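Local coordinates for protein putative methyltransferase from antibiotic biosynthesis pathway (Anabaena variabilis ATCC 29413, PDB 3EGE) that probably transfers a methyl group from S-adenosylmethionine to an acceptor not yet identified, at residues A[14-19]-A[184-189]; A[62-67]-A[82-87]; A[96-101]-A[118-123]; A[146-151]-A[206-211]. One frame throughout, in Å; residues are numbered along the deposited sequence.

How the contacts relate
Contacts 2 and 3 belong to the methyltransferase core, contact 1 to loops near the carboxy ends of its parallel strands and contact 4 to helices farther out. Contact 2 joins the turns after strands 58-62 and 78-81, and contact 3 the start of strand 97-101 to the end of helix 110-120, their centres about 16 Å apart. Contact 1 spans 165 residues between the N-terminal loop and the loop after strand 172-181, so both core contacts fall between its segments. Contact 4 alternates with it along the chain, and the two touch where R16 NH1 meets G207 O. Sequence-distant loops and helices thus meet beside the core, with the centres of contacts 3 and 4 about 29 Å apart.

Contact 1: residues A[14-19]-A[184-189]; sequences QTRVPD and LSDLFA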
loop_
_atom_site.group_PDB
_atom_site.type_symbol
_atom_site.label_atom_id
_atom_site.label_comp_id
_atom_site.label_asym_id
_atom_site.label_seq_id
_atom_site.Cartn_x
_atom_site.Cartn_y
_atom_site.Cartn_z
ATOM N N GLN A 14 -12.960 -0.647 -6.401
ATOM C CA GLN A 14 -14.089 -1.581 -6.624
ATOM C C GLN A 14 -13.655 -2.910 -5.983
ATOM O O GLN A 14 -14.446 -3.546 -5.280
ATOM C CB GLN A 14 -14.358 -1.769 -8.120
ATOM C CG GLN A 14 -15.494 -2.735 -8.460
ATOM C CD GLN A 14 -15.440 -3.201 -9.910
ATOM O OE1 GLN A 14 -15.881 -2.492 -10.824
ATOM N NE2 GLN A 14 -14.923 -4.420 -10.123
ATOM N N THR A 15 -12.430 -3.348 -6.314
ATOM C CA THR A 15 -11.761 -4.488 -5.678
ATOM C C THR A 15 -10.739 -4.022 -4.604
ATOM O O THR A 15 -10.276 -4.840 -3.821
ATOM C CB THR A 15 -11.077 -5.415 -6.721
ATOM O OG1 THR A 15 -10.046 -4.705 -7.415
ATOM C CG2 THR A 15 -12.094 -5.962 -7.723
ATOM N N ARG A 16 -10.397 -2.725 -4.572
ATOM C CA ARG A 16 -9.466 -2.128 -3.583
ATOM C C ARG A 16 -10.265 -1.431 -2.483
ATOM O O ARG A 16 -10.110 -0.243 -2.205
ATOM C CB ARG A 16 -8.515 -1.149 -4.281
ATOM C CG ARG A 16 -7.708 -1.749 -5.427
ATOM C CD ARG A 16 -6.745 -2.807 -4.944
ATOM N NE ARG A 16 -5.716 -2.261 -4.063
ATOM C CZ ARG A 16 -4.644 -1.576 -4.468
ATOM N NH1 ARG A 16 -4.394 -1.356 -5.744
ATOM N NH2 ARG A 16 -3.776 -1.128 -3.572
ATOM N N VAL A 17 -11.113 -2.217 -1.838
ATOM C CA VAL A 17 -12.015 -1.741 -0.791
ATOM C C VAL A 17 -11.146 -1.716 0.485
ATOM O O VAL A 17 -10.600 -2.761 0.866
ATOM C CB VAL A 17 -13.224 -2.713 -0.667
ATOM C CG1 VAL A 17 -14.195 -2.249 0.420
ATOM C CG2 VAL A 17 -13.926 -2.912 -2.082
ATOM N N PRO A 18 -10.965 -0.532 1.122
ATOM C CA PRO A 18 -10.058 -0.476 2.296
ATOM C C PRO A 18 -10.458 -1.466 3.388
ATOM O O PRO A 18 -11.641 -1.606 3.679
ATOM C CB PRO A 18 -10.165 0.987 2.778
ATOM C CG PRO A 18 -10.663 1.752 1.615
ATOM C CD PRO A 18 -11.549 0.796 0.834
ATOM N N ASP A 19 -9.476 -2.181 3.928
ATOM C CA ASP A 19 -9.716 -3.212 4.926
ATOM C C ASP A 19 -9.559 -2.604 6.304
ATOM O O ASP A 19 -8.581 -1.890 6.548
ATOM C CB ASP A 19 -8.760 -4.379 4.716
ATOM C CG ASP A 19 -9.168 -5.594 5.507
ATOM O OD1 ASP A 19 -8.943 -5.604 6.730
ATOM O OD2 ASP A 19 -9.719 -6.526 4.882
ATOM N N LEU A 184 -8.499 -10.423 3.127
ATOM C CA LEU A 184 -8.424 -8.964 2.931
ATOM C C LEU A 184 -9.400 -8.494 1.838
ATOM O O LEU A 184 -9.500 -9.105 0.768
ATOM C CB LEU A 184 -7.016 -8.490 2.538
ATOM C CG LEU A 184 -5.923 -8.427 3.586
ATOM C CD1 LEU A 184 -4.576 -8.210 2.899
ATOM C CD2 LEU A 184 -6.201 -7.307 4.613
ATOM N N SER A 185 -10.112 -7.414 2.144
ATOM C CA SER A 185 -11.053 -6.773 1.212
ATOM C C SER A 185 -10.310 -5.971 0.127
ATOM O O SER A 185 -10.822 -5.767 -0.965
ATOM C CB SER A 185 -11.999 -5.842 1.988
ATOM O OG SER A 185 -11.277 -4.791 2.609
ATOM N N ASP A 186 -9.104 -5.526 0.469
ATOM C CA ASP A 186 -8.257 -4.693 -0.366
ATOM C C ASP A 186 -7.398 -5.620 -1.226
ATOM O O ASP A 186 -6.383 -6.158 -0.764
ATOM C CB ASP A 186 -7.418 -3.792 0.561
ATOM C CG ASP A 186 -6.725 -2.655 -0.159
ATOM O OD1 ASP A 186 -6.799 -2.502 -1.388
ATOM O OD2 ASP A 186 -6.076 -1.888 0.558
ATOM N N LEU A 187 -7.798 -5.778 -2.491
ATOM C CA LEU A 187 -7.161 -6.720 -3.400
ATOM C C LEU A 187 -5.990 -6.123 -4.146
ATOM O O LEU A 187 -6.006 -5.988 -5.369
ATOM C CB LEU A 187 -8.192 -7.369 -4.352
ATOM C CG LEU A 187 -9.379 -8.117 -3.691
ATOM C CD1 LEU A 187 -10.294 -8.787 -4.773
ATOM C CD2 LEU A 187 -8.904 -9.143 -2.652
ATOM N N PHE A 188 -4.965 -5.770 -3.368
ATOM C CA PHE A 188 -3.672 -5.388 -3.908
ATOM C C PHE A 188 -2.935 -6.692 -4.335
ATOM O O PHE A 188 -3.396 -7.809 -4.059
ATOM C CB PHE A 188 -2.852 -4.477 -2.985
ATOM C CG PHE A 188 -2.709 -4.951 -1.581
ATOM C CD1 PHE A 188 -1.730 -5.876 -1.238
ATOM C CD2 PHE A 188 -3.524 -4.418 -0.569
ATOM C CE1 PHE A 188 -1.572 -6.304 0.116
ATOM C CE2 PHE A 188 -3.378 -4.827 0.778
ATOM C CZ PHE A 188 -2.399 -5.771 1.115
ATOM N N ALA A 189 -1.817 -6.515 -5.030
ATOM C CA ALA A 189 -1.070 -7.589 -5.712
ATOM C C ALA A 189 -1.081 -9.004 -5.068
ATOM O O ALA A 189 -1.632 -9.938 -5.678
ATOM C CB ALA A 189 0.357 -7.103 -6.028
HETATM O O HOH W 1 -7.788 -5.693 -7.217
HETATM O O HOH W 2 -4.655 -0.284 -0.864
#
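R16 and D186 meet where two irregular loops, 14-19 and 184-189, form a single beta bridge, and the arginine can be followed atom by atom. Its CB sits beside the aspartate, and the chain then bends at both chi2 (-65°) and chi3 (-65°), which carries CD to within 3.3 Å of L187 O. From there NE gives a salt bridge to D186 OD1 at 2.9 Å, almost in the guanidinium plane and nearly along the C-O axis of the acceptor. F188 CB covers one face of the same group, 3.5 Å from R16 NH2. At the tip, NH2 shares a water with D186 OD2, while NH1 bonds to G207 O; Y48 OH is a second partner of D186 OD2. The carboxylate plane is turned 24° from the guanidinium, which it meets by one direct and one water-carried link. The setting is the Rossmann-like methyltransferase fold: 14-19 leads into helix 20-30, and P18 touches the glycine-rich turn that in relatives lies against S-adenosylmethionine. Elsewhere the loops are joined by L187 N, which donates to T15 O at 3.0 Å, and by a water that T15 OG1 and L187 O share. S185 is held through two of its atoms: OG donates to V17 O at 2.8 Å, from above the carbonyl plane, and N to D19 OD2 at 2.9 Å on the anti lone pair. D19 is also the N-cap of the helix and forms a salt bridge to R21, with L184 CD2 packed 3.5 Å from its CG.

Contact 2: residues A[62-67]-A[82-87]; sequences VEPSIV and TGYAEN. With EDO (1,2-ethanediol), chain B.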
loop_
_atom_site.group_PDB
_atom_site.type_symbol
_atom_site.label_atom_id
_atom_site.label_comp_id
_atom_site.label_asym_id
_atom_site.label_seq_id
_atom_site.Cartn_x
_atom_site.Cartn_y
_atom_site.Cartn_z
ATOM N N VAL A 62 -3.180 14.204 -0.810
ATOM C CA VAL A 62 -2.297 14.686 -1.890
ATOM C C VAL A 62 -2.066 13.515 -2.845
ATOM O O VAL A 62 -1.602 12.477 -2.399
ATOM C CB VAL A 62 -0.947 15.258 -1.371
ATOM C CG1 VAL A 62 -0.105 15.814 -2.535
ATOM C CG2 VAL A 62 -1.217 16.348 -0.289
ATOM N N GLU A 63 -2.406 13.713 -4.131
ATOM C CA GLU A 63 -2.283 12.713 -5.196
ATOM C C GLU A 63 -2.035 13.389 -6.556
ATOM O O GLU A 63 -2.881 14.151 -6.973
ATOM C CB GLU A 63 -3.603 11.913 -5.277
ATOM C CG GLU A 63 -3.731 10.918 -6.479
ATOM C CD GLU A 63 -2.520 10.003 -6.591
ATOM O OE1 GLU A 63 -2.111 9.444 -5.553
ATOM O OE2 GLU A 63 -1.957 9.872 -7.698
ATOM N N PRO A 64 -0.921 13.078 -7.274
ATOM C CA PRO A 64 -0.698 13.740 -8.599
ATOM C C PRO A 64 -1.691 13.375 -9.727
ATOM O O PRO A 64 -1.937 14.215 -10.611
ATOM C CB PRO A 64 0.711 13.255 -8.995
ATOM C CG PRO A 64 0.833 11.935 -8.343
ATOM C CD PRO A 64 0.191 12.151 -6.982
ATOM N N SER A 65 -2.219 12.148 -9.703
ATOM C CA SER A 65 -3.168 11.648 -10.709
ATOM C C SER A 65 -4.466 12.443 -10.717
ATOM O O SER A 65 -5.233 12.395 -9.746
ATOM C CB SER A 65 -3.486 10.170 -10.464
ATOM O OG SER A 65 -4.551 9.718 -11.277
ATOM N N ILE A 66 -4.691 13.178 -11.809
ATOM C CA ILE A 66 -5.910 13.976 -11.991
ATOM C C ILE A 66 -7.132 13.039 -12.138
ATOM O O ILE A 66 -8.236 13.391 -11.703
ATOM C CB ILE A 66 -5.776 14.982 -13.192
ATOM C CG1 ILE A 66 -6.786 16.135 -13.073
ATOM C CG2 ILE A 66 -5.866 14.262 -14.552
ATOM C CD1 ILE A 66 -6.523 17.106 -11.893
ATOM N N VAL A 67 -6.905 11.866 -12.747
ATOM C CA VAL A 67 -7.892 10.790 -12.896
ATOM C C VAL A 67 -8.378 10.363 -11.503
ATOM O O VAL A 67 -9.524 10.650 -11.156
ATOM C CB VAL A 67 -7.289 9.557 -13.692
ATOM C CG1 VAL A 67 -8.161 8.291 -13.577
ATOM C CG2 VAL A 67 -7.038 9.923 -15.165
ATOM N N THR A 82 -4.094 18.092 -5.754
ATOM C CA THR A 82 -3.388 17.452 -6.865
ATOM C C THR A 82 -1.957 17.998 -6.883
ATOM O O THR A 82 -1.738 19.183 -7.041
ATOM C CB THR A 82 -4.083 17.628 -8.258
ATOM O OG1 THR A 82 -5.415 17.093 -8.191
ATOM C CG2 THR A 82 -3.297 16.867 -9.346
ATOM N N GLY A 83 -0.992 17.108 -6.718
ATOM C CA GLY A 83 0.413 17.498 -6.688
ATOM C C GLY A 83 1.276 16.297 -6.387
ATOM O O GLY A 83 0.754 15.228 -6.078
ATOM N N TYR A 84 2.588 16.493 -6.482
ATOM C CA TYR A 84 3.568 15.451 -6.250
ATOM C C TYR A 84 4.093 15.493 -4.820
ATOM O O TYR A 84 4.154 16.547 -4.191
ATOM C CB TYR A 84 4.732 15.591 -7.221
ATOM C CG TYR A 84 4.369 15.473 -8.687
ATOM C CD1 TYR A 84 4.041 14.234 -9.243
ATOM C CD2 TYR A 84 4.413 16.592 -9.531
ATOM C CE1 TYR A 84 3.725 14.100 -10.601
ATOM C CE2 TYR A 84 4.101 16.487 -10.914
ATOM C CZ TYR A 84 3.762 15.231 -11.434
ATOM O OH TYR A 84 3.459 15.118 -12.772
ATOM N N ALA A 85 4.505 14.335 -4.333
ATOM C CA ALA A 85 5.042 14.169 -2.970
ATOM C C ALA A 85 6.247 15.055 -2.635
ATOM O O ALA A 85 6.396 15.477 -1.476
ATOM C CB ALA A 85 5.367 12.711 -2.714
ATOM N N GLU A 86 7.067 15.351 -3.651
ATOM C CA GLU A 86 8.291 16.166 -3.492
ATOM C C GLU A 86 8.094 17.683 -3.334
ATOM O O GLU A 86 9.069 18.417 -3.070
ATOM C CB GLU A 86 9.308 15.902 -4.630
ATOM C CG GLU A 86 8.929 16.328 -6.076
ATOM C CD GLU A 86 8.163 15.276 -6.903
ATOM O OE1 GLU A 86 7.755 14.221 -6.334
ATOM O OE2 GLU A 86 7.974 15.523 -8.134
ATOM N N ASN A 87 6.866 18.148 -3.563
ATOM C CA ASN A 87 6.519 19.553 -3.468
ATOM C C ASN A 87 5.045 19.701 -3.058
ATOM O O ASN A 87 4.140 19.854 -3.901
ATOM C CB ASN A 87 6.818 20.245 -4.791
ATOM C CG ASN A 87 6.525 21.743 -4.749
ATOM O OD1 ASN A 87 6.676 22.411 -3.707
ATOM N ND2 ASN A 87 6.116 22.284 -5.889
HETATM C C1 EDO B . 0.547 7.187 -5.978
HETATM O O1 EDO B . 0.567 8.546 -5.548
HETATM C C2 EDO B . -0.440 6.412 -5.115
HETATM O O2 EDO B . -1.194 5.530 -5.949
HETATM O O HOH W 3 -5.277 14.474 -8.016
#
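P64 N and G83 O approach to 3.0 Å although the proline nitrogen carries no hydrogen to share, and no direct conventional hydrogen bond links 62-67 to 82-87. The loops are held instead by softer contacts. T82 CA points a C-H at E63 O, 3.3 Å away, with an angle of 162° at the hydrogen. T82 CG2, anti to the backbone N, comes to 3.2 Å from P64 O, while OG1, beside that N, donates to a water. That water also serves E63 O and S65 O, so one molecule ties three polar atoms of the two loops. P64 CB rests against the Y84 ring, 3.5 Å from CD1, the two side chains crossing at about a right angle, and V62 CG1 lies beside G83 O. S65 caps helix 66-70, and its N also bonds to E63 OE2 at 3.0 Å, tilted 24° out of the carboxylate plane. E63 OE1 receives G44 N from the glycine-rich turn and, at 2.8 Å, the O1 hydroxyl of a 1,2-ethanediol probably left from crystallisation. An acidic residue just past the second strand commonly holds the ribose hydroxyls of S-adenosylmethionine in such methyltransferases. A diol bonded to a carboxylate that the backbone holds in place is consistent with the same role for E63 here.

Contact 3: residues A[96-101]-A[118-123]; sequences DGVISI and QRIIRD
D96 and R122 form the charged part of this contact, just before strand 97-101. NH1 of the arginine reaches D96 OD1 at 3.3 Å, a weak hydrogen bond within a salt bridge, though a nearly straight one (168°). The carboxylate meets the guanidinium at its edge, with the two planes turned 55° apart. The arginine chain is extended from CG to NE, which lays CD alongside D96 OD1 before NH1 arrives. Each partner has stronger ties elsewhere: D96 OD2 accepts from V37 N on the neighbouring strand, and R122 NE donates to K93 O. Solvent adds a bridge, for one water donates to D96 OD1 at 2.7 Å and accepts from D123 N at 3.0 Å. The arrangement belongs to a beta-alpha-beta crossover, in which strand 97-101 is followed by helix 110-120 and then by the parallel strand 126-131. The contact lies where the chain leaves the helix, beside the beginning of the first strand. Apolar side chains fill the deeper part. V98 CB points at the helix end and offers its CG2 branch, which stands 3.9 Å from I120 CG1 and 4.0 Å from I121 CD1. It crosses I120 at about a right angle and I121 more obliquely. I121 sends CG1 anti to its nitrogen (chi1 -152°), which brings CD1 to 3.9 Å from G97 CA, with CG1 3.6 Å from D96 O. Behind these residues, I120 rests on A39 and I121 on I126, so both isoleucines also touch neighbouring strands.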
loop_
_atom_site.group_PDB
_atom_site.type_symbol
_atom_site.label_atom_id
_atom_site.label_comp_id
_atom_site.label_asym_id
_atom_site.label_seq_id
_atom_site.Cartn_x
_atom_site.Cartn_y
_atom_site.Cartn_z
ATOM N N ASP A 96 -1.005 17.203 12.073
ATOM C CA ASP A 96 -0.593 16.493 13.302
ATOM C C ASP A 96 0.111 15.183 12.983
ATOM O O ASP A 96 0.995 14.801 13.716
ATOM C CB ASP A 96 -1.803 16.220 14.187
ATOM C CG ASP A 96 -2.468 17.478 14.613
ATOM O OD1 ASP A 96 -1.769 18.269 15.271
ATOM O OD2 ASP A 96 -3.656 17.699 14.287
ATOM N N GLY A 97 -0.292 14.521 11.890
ATOM C CA GLY A 97 0.311 13.285 11.425
ATOM C C GLY A 97 0.328 13.171 9.903
ATOM O O GLY A 97 -0.324 13.927 9.193
ATOM N N VAL A 98 1.112 12.214 9.415
ATOM C CA VAL A 98 1.302 12.002 8.007
ATOM C C VAL A 98 1.289 10.508 7.728
ATOM O O VAL A 98 1.904 9.737 8.466
ATOM C CB VAL A 98 2.669 12.591 7.541
ATOM C CG1 VAL A 98 2.886 12.367 6.026
ATOM C CG2 VAL A 98 2.795 14.091 7.893
ATOM N N ILE A 99 0.598 10.115 6.655
ATOM C CA ILE A 99 0.570 8.728 6.200
ATOM C C ILE A 99 0.867 8.589 4.689
ATOM O O ILE A 99 0.630 9.512 3.906
ATOM C CB ILE A 99 -0.801 8.013 6.543
ATOM C CG1 ILE A 99 -1.950 8.473 5.621
ATOM C CG2 ILE A 99 -1.176 8.216 8.011
ATOM C CD1 ILE A 99 -3.183 7.668 5.785
ATOM N N SER A 100 1.407 7.438 4.310
ATOM C CA SER A 100 1.507 7.046 2.883
ATOM C C SER A 100 1.314 5.530 2.841
ATOM O O SER A 100 2.174 4.764 3.322
ATOM C CB SER A 100 2.799 7.485 2.200
ATOM O OG SER A 100 2.617 7.421 0.799
ATOM N N ILE A 101 0.156 5.125 2.323
ATOM C CA ILE A 101 -0.275 3.730 2.296
ATOM C C ILE A 101 -0.026 3.123 0.912
ATOM O O ILE A 101 -0.736 3.428 -0.041
ATOM C CB ILE A 101 -1.771 3.612 2.729
ATOM C CG1 ILE A 101 -2.021 4.397 4.062
ATOM C CG2 ILE A 101 -2.217 2.122 2.733
ATOM C CD1 ILE A 101 -0.949 4.154 5.273
ATOM N N GLN A 118 8.256 15.717 7.050
ATOM C CA GLN A 118 8.785 16.317 8.260
ATOM C C GLN A 118 8.452 17.819 8.356
ATOM O O GLN A 118 8.175 18.318 9.443
ATOM C CB GLN A 118 10.305 16.055 8.368
ATOM C CG GLN A 118 10.986 16.630 9.635
ATOM C CD GLN A 118 10.366 16.157 10.962
ATOM O OE1 GLN A 118 10.011 14.979 11.132
ATOM N NE2 GLN A 118 10.283 17.070 11.919
ATOM N N ARG A 119 8.455 18.518 7.221
ATOM C CA ARG A 119 8.179 19.968 7.188
ATOM C C ARG A 119 6.743 20.304 7.609
ATOM O O ARG A 119 6.516 21.291 8.333
ATOM C CB ARG A 119 8.459 20.517 5.780
ATOM C CG ARG A 119 8.244 22.020 5.597
ATOM C CD ARG A 119 8.433 22.480 4.163
ATOM N NE ARG A 119 7.447 21.893 3.249
ATOM C CZ ARG A 119 6.182 22.285 3.123
ATOM N NH1 ARG A 119 5.658 23.221 3.900
ATOM N NH2 ARG A 119 5.418 21.668 2.251
ATOM N N ILE A 120 5.795 19.482 7.157
ATOM C CA ILE A 120 4.366 19.704 7.419
ATOM C C ILE A 120 3.868 19.218 8.770
ATOM O O ILE A 120 2.834 19.710 9.256
ATOM C CB ILE A 120 3.448 19.151 6.254
ATOM C CG1 ILE A 120 3.400 17.598 6.206
ATOM C CG2 ILE A 120 3.886 19.787 4.937
ATOM C CD1 ILE A 120 2.371 17.005 5.223
ATOM N N ILE A 121 4.612 18.295 9.385
ATOM C CA ILE A 121 4.171 17.644 10.621
ATOM C C ILE A 121 4.457 18.451 11.915
ATOM O O ILE A 121 5.499 19.099 12.038
ATOM C CB ILE A 121 4.714 16.178 10.703
ATOM C CG1 ILE A 121 3.773 15.279 11.551
ATOM C CG2 ILE A 121 6.189 16.154 11.175
ATOM C CD1 ILE A 121 4.156 13.759 11.588
ATOM N N ARG A 122 3.514 18.382 12.862
ATOM C CA ARG A 122 3.641 18.984 14.194
ATOM C C ARG A 122 4.212 17.932 15.184
ATOM O O ARG A 122 5.380 17.556 15.017
ATOM C CB ARG A 122 2.303 19.528 14.653
ATOM C CG ARG A 122 1.784 20.683 13.865
ATOM C CD ARG A 122 0.319 20.807 14.210
ATOM N NE ARG A 122 -0.302 21.763 13.348
ATOM C CZ ARG A 122 -1.530 21.674 12.823
ATOM N NH1 ARG A 122 -2.361 20.646 13.046
ATOM N NH2 ARG A 122 -1.922 22.667 12.035
ATOM N N ASP A 123 3.429 17.441 16.166
ATOM C CA ASP A 123 3.937 16.502 17.206
ATOM C C ASP A 123 3.715 15.028 16.953
ATOM O O ASP A 123 4.258 14.209 17.703
ATOM C CB ASP A 123 3.287 16.788 18.576
ATOM C CG ASP A 123 3.514 18.186 19.061
ATOM O OD1 ASP A 123 4.532 18.814 18.711
ATOM O OD2 ASP A 123 2.645 18.644 19.814
HETATM O O HOH W 4 0.469 17.744 16.758
#

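Contact 4: residues A[146-151]-A[206-211]; sequences PFLWED and AGISSF
F147 and F211 form the aromatic part of the contact, a T-shaped pair with ring centroids 5.1 Å apart and planes at 80°. The edge of F147 is directed at the face of F211, with F147 CZ 3.5 Å from F211 CE1. The CB of F147 already points at the other segment, and a chi1 of 54° sets CG between its backbone N and carbonyl carbon. F211 has a further edge-to-face neighbour in F145. Aliphatic packing follows beside the rings, where L148 CD2 packs against S210 CB, at 3.4 Å, and F211 CE2, at 4.0 Å, with the CG2 of I208 a little farther off. The polar contacts centre on D151. S210 OG donates to D151 OD2 at 2.6 Å, using the anti lone pair of that oxygen, and a water gives one hydrogen to the same OD2 and the other to S210 O. Two donors therefore grip one carboxylate oxygen, and would probably stabilise its negative charge. Together these contacts join helix 146-153 to the short helix 209-213, both outside the central sheet, an arrangement consistent with the helical insertions that many Rossmann-like methyltransferases carry beside their cofactor domain.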
loop_
_atom_site.group_PDB
_atom_site.type_symbol
_atom_site.label_atom_id
_atom_site.label_comp_id
_atom_site.label_asym_id
_atom_site.label_seq_id
_atom_site.Cartn_x
_atom_site.Cartn_y
_atom_site.Cartn_z
ATOM N N PRO A 146 5.337 -13.454 -12.980
ATOM C CA PRO A 146 6.689 -12.974 -12.529
ATOM C C PRO A 146 6.865 -11.455 -12.477
ATOM O O PRO A 146 7.657 -10.942 -11.665
ATOM C CB PRO A 146 7.652 -13.620 -13.539
ATOM C CG PRO A 146 6.805 -13.887 -14.746
ATOM C CD PRO A 146 5.448 -14.255 -14.212
ATOM N N PHE A 147 6.149 -10.764 -13.364
ATOM C CA PHE A 147 6.151 -9.306 -13.419
ATOM C C PHE A 147 5.810 -8.627 -12.095
ATOM O O PHE A 147 6.365 -7.562 -11.795
ATOM C CB PHE A 147 5.270 -8.784 -14.549
ATOM C CG PHE A 147 3.867 -9.309 -14.527
ATOM C CD1 PHE A 147 2.885 -8.705 -13.726
ATOM C CD2 PHE A 147 3.521 -10.430 -15.306
ATOM C CE1 PHE A 147 1.582 -9.215 -13.689
ATOM C CE2 PHE A 147 2.218 -10.933 -15.286
ATOM C CZ PHE A 147 1.251 -10.320 -14.483
ATOM N N LEU A 148 4.924 -9.227 -11.301
ATOM C CA LEU A 148 4.584 -8.681 -9.959
ATOM C C LEU A 148 5.782 -8.668 -9.028
ATOM O O LEU A 148 5.986 -7.718 -8.324
ATOM C CB LEU A 148 3.465 -9.484 -9.296
ATOM C CG LEU A 148 2.096 -9.543 -9.965
ATOM C CD1 LEU A 148 1.198 -10.464 -9.158
ATOM C CD2 LEU A 148 1.445 -8.157 -10.139
ATOM N N TRP A 149 6.594 -9.717 -9.083
ATOM C CA TRP A 149 7.791 -9.861 -8.275
ATOM C C TRP A 149 8.898 -8.900 -8.722
ATOM O O TRP A 149 9.547 -8.232 -7.899
ATOM C CB TRP A 149 8.264 -11.314 -8.380
ATOM C CG TRP A 149 9.379 -11.671 -7.458
ATOM C CD1 TRP A 149 9.284 -11.943 -6.125
ATOM C CD2 TRP A 149 10.754 -11.846 -7.809
ATOM N NE1 TRP A 149 10.517 -12.250 -5.621
ATOM C CE2 TRP A 149 11.445 -12.188 -6.618
ATOM C CE3 TRP A 149 11.475 -11.735 -9.011
ATOM C CZ2 TRP A 149 12.816 -12.428 -6.586
ATOM C CZ3 TRP A 149 12.837 -11.981 -8.998
ATOM C CH2 TRP A 149 13.505 -12.321 -7.784
ATOM N N GLU A 150 9.100 -8.874 -10.037
ATOM C CA GLU A 150 10.066 -8.016 -10.706
ATOM C C GLU A 150 9.788 -6.543 -10.455
ATOM O O GLU A 150 10.719 -5.778 -10.190
ATOM C CB GLU A 150 10.047 -8.285 -12.214
ATOM C CG GLU A 150 10.615 -9.647 -12.617
ATOM C CD GLU A 150 10.191 -10.120 -14.013
ATOM O OE1 GLU A 150 9.590 -9.369 -14.813
ATOM O OE2 GLU A 150 10.435 -11.292 -14.304
ATOM N N ASP A 151 8.518 -6.152 -10.506
ATOM C CA ASP A 151 8.132 -4.761 -10.224
ATOM C C ASP A 151 8.393 -4.404 -8.776
ATOM O O ASP A 151 8.849 -3.312 -8.505
ATOM C CB ASP A 151 6.659 -4.490 -10.561
ATOM C CG ASP A 151 6.361 -4.537 -12.057
ATOM O OD1 ASP A 151 7.303 -4.503 -12.895
ATOM O OD2 ASP A 151 5.147 -4.589 -12.385
ATOM N N ALA A 206 -7.593 -5.605 -12.903
ATOM C CA ALA A 206 -7.837 -4.166 -13.141
ATOM C C ALA A 206 -7.451 -3.281 -11.943
ATOM O O ALA A 206 -6.980 -2.151 -12.138
ATOM C CB ALA A 206 -9.297 -3.935 -13.498
ATOM N N GLY A 207 -7.636 -3.786 -10.721
ATOM C CA GLY A 207 -7.239 -3.076 -9.513
ATOM C C GLY A 207 -5.777 -3.203 -9.123
ATOM O O GLY A 207 -5.382 -2.667 -8.088
ATOM N N ILE A 208 -4.974 -3.943 -9.907
ATOM C CA ILE A 208 -3.541 -4.164 -9.632
ATOM C C ILE A 208 -2.812 -3.652 -10.893
ATOM O O ILE A 208 -2.878 -4.275 -11.987
ATOM C CB ILE A 208 -3.269 -5.642 -9.331
ATOM C CG1 ILE A 208 -4.188 -6.141 -8.185
ATOM C CG2 ILE A 208 -1.765 -5.857 -9.012
ATOM C CD1 ILE A 208 -4.167 -7.643 -7.977
ATOM N N SER A 209 -2.170 -2.490 -10.733
ATOM C CA SER A 209 -1.576 -1.739 -11.860
ATOM C C SER A 209 -0.491 -2.489 -12.621
ATOM O O SER A 209 -0.368 -2.297 -13.824
ATOM C CB SER A 209 -1.089 -0.328 -11.430
ATOM O OG SER A 209 0.078 -0.389 -10.608
ATOM N N SER A 210 0.259 -3.349 -11.927
ATOM C CA SER A 210 1.273 -4.194 -12.573
ATOM C C SER A 210 0.732 -5.030 -13.735
ATOM O O SER A 210 1.449 -5.207 -14.715
ATOM C CB SER A 210 2.005 -5.098 -11.575
ATOM O OG SER A 210 3.017 -4.384 -10.879
ATOM N N PHE A 211 -0.511 -5.508 -13.641
ATOM C CA PHE A 211 -1.127 -6.291 -14.728
ATOM C C PHE A 211 -1.288 -5.469 -16.018
ATOM O O PHE A 211 -0.845 -5.907 -17.097
ATOM C CB PHE A 211 -2.474 -6.943 -14.300
ATOM C CG PHE A 211 -2.322 -8.233 -13.476
ATOM C CD1 PHE A 211 -2.162 -9.472 -14.117
ATOM C CD2 PHE A 211 -2.343 -8.209 -12.081
ATOM C CE1 PHE A 211 -2.030 -10.668 -13.379
ATOM C CE2 PHE A 211 -2.195 -9.399 -11.319
ATOM C CZ PHE A 211 -2.041 -10.632 -11.966
HETATM O O HOH W 5 4.161 -4.851 -14.755
#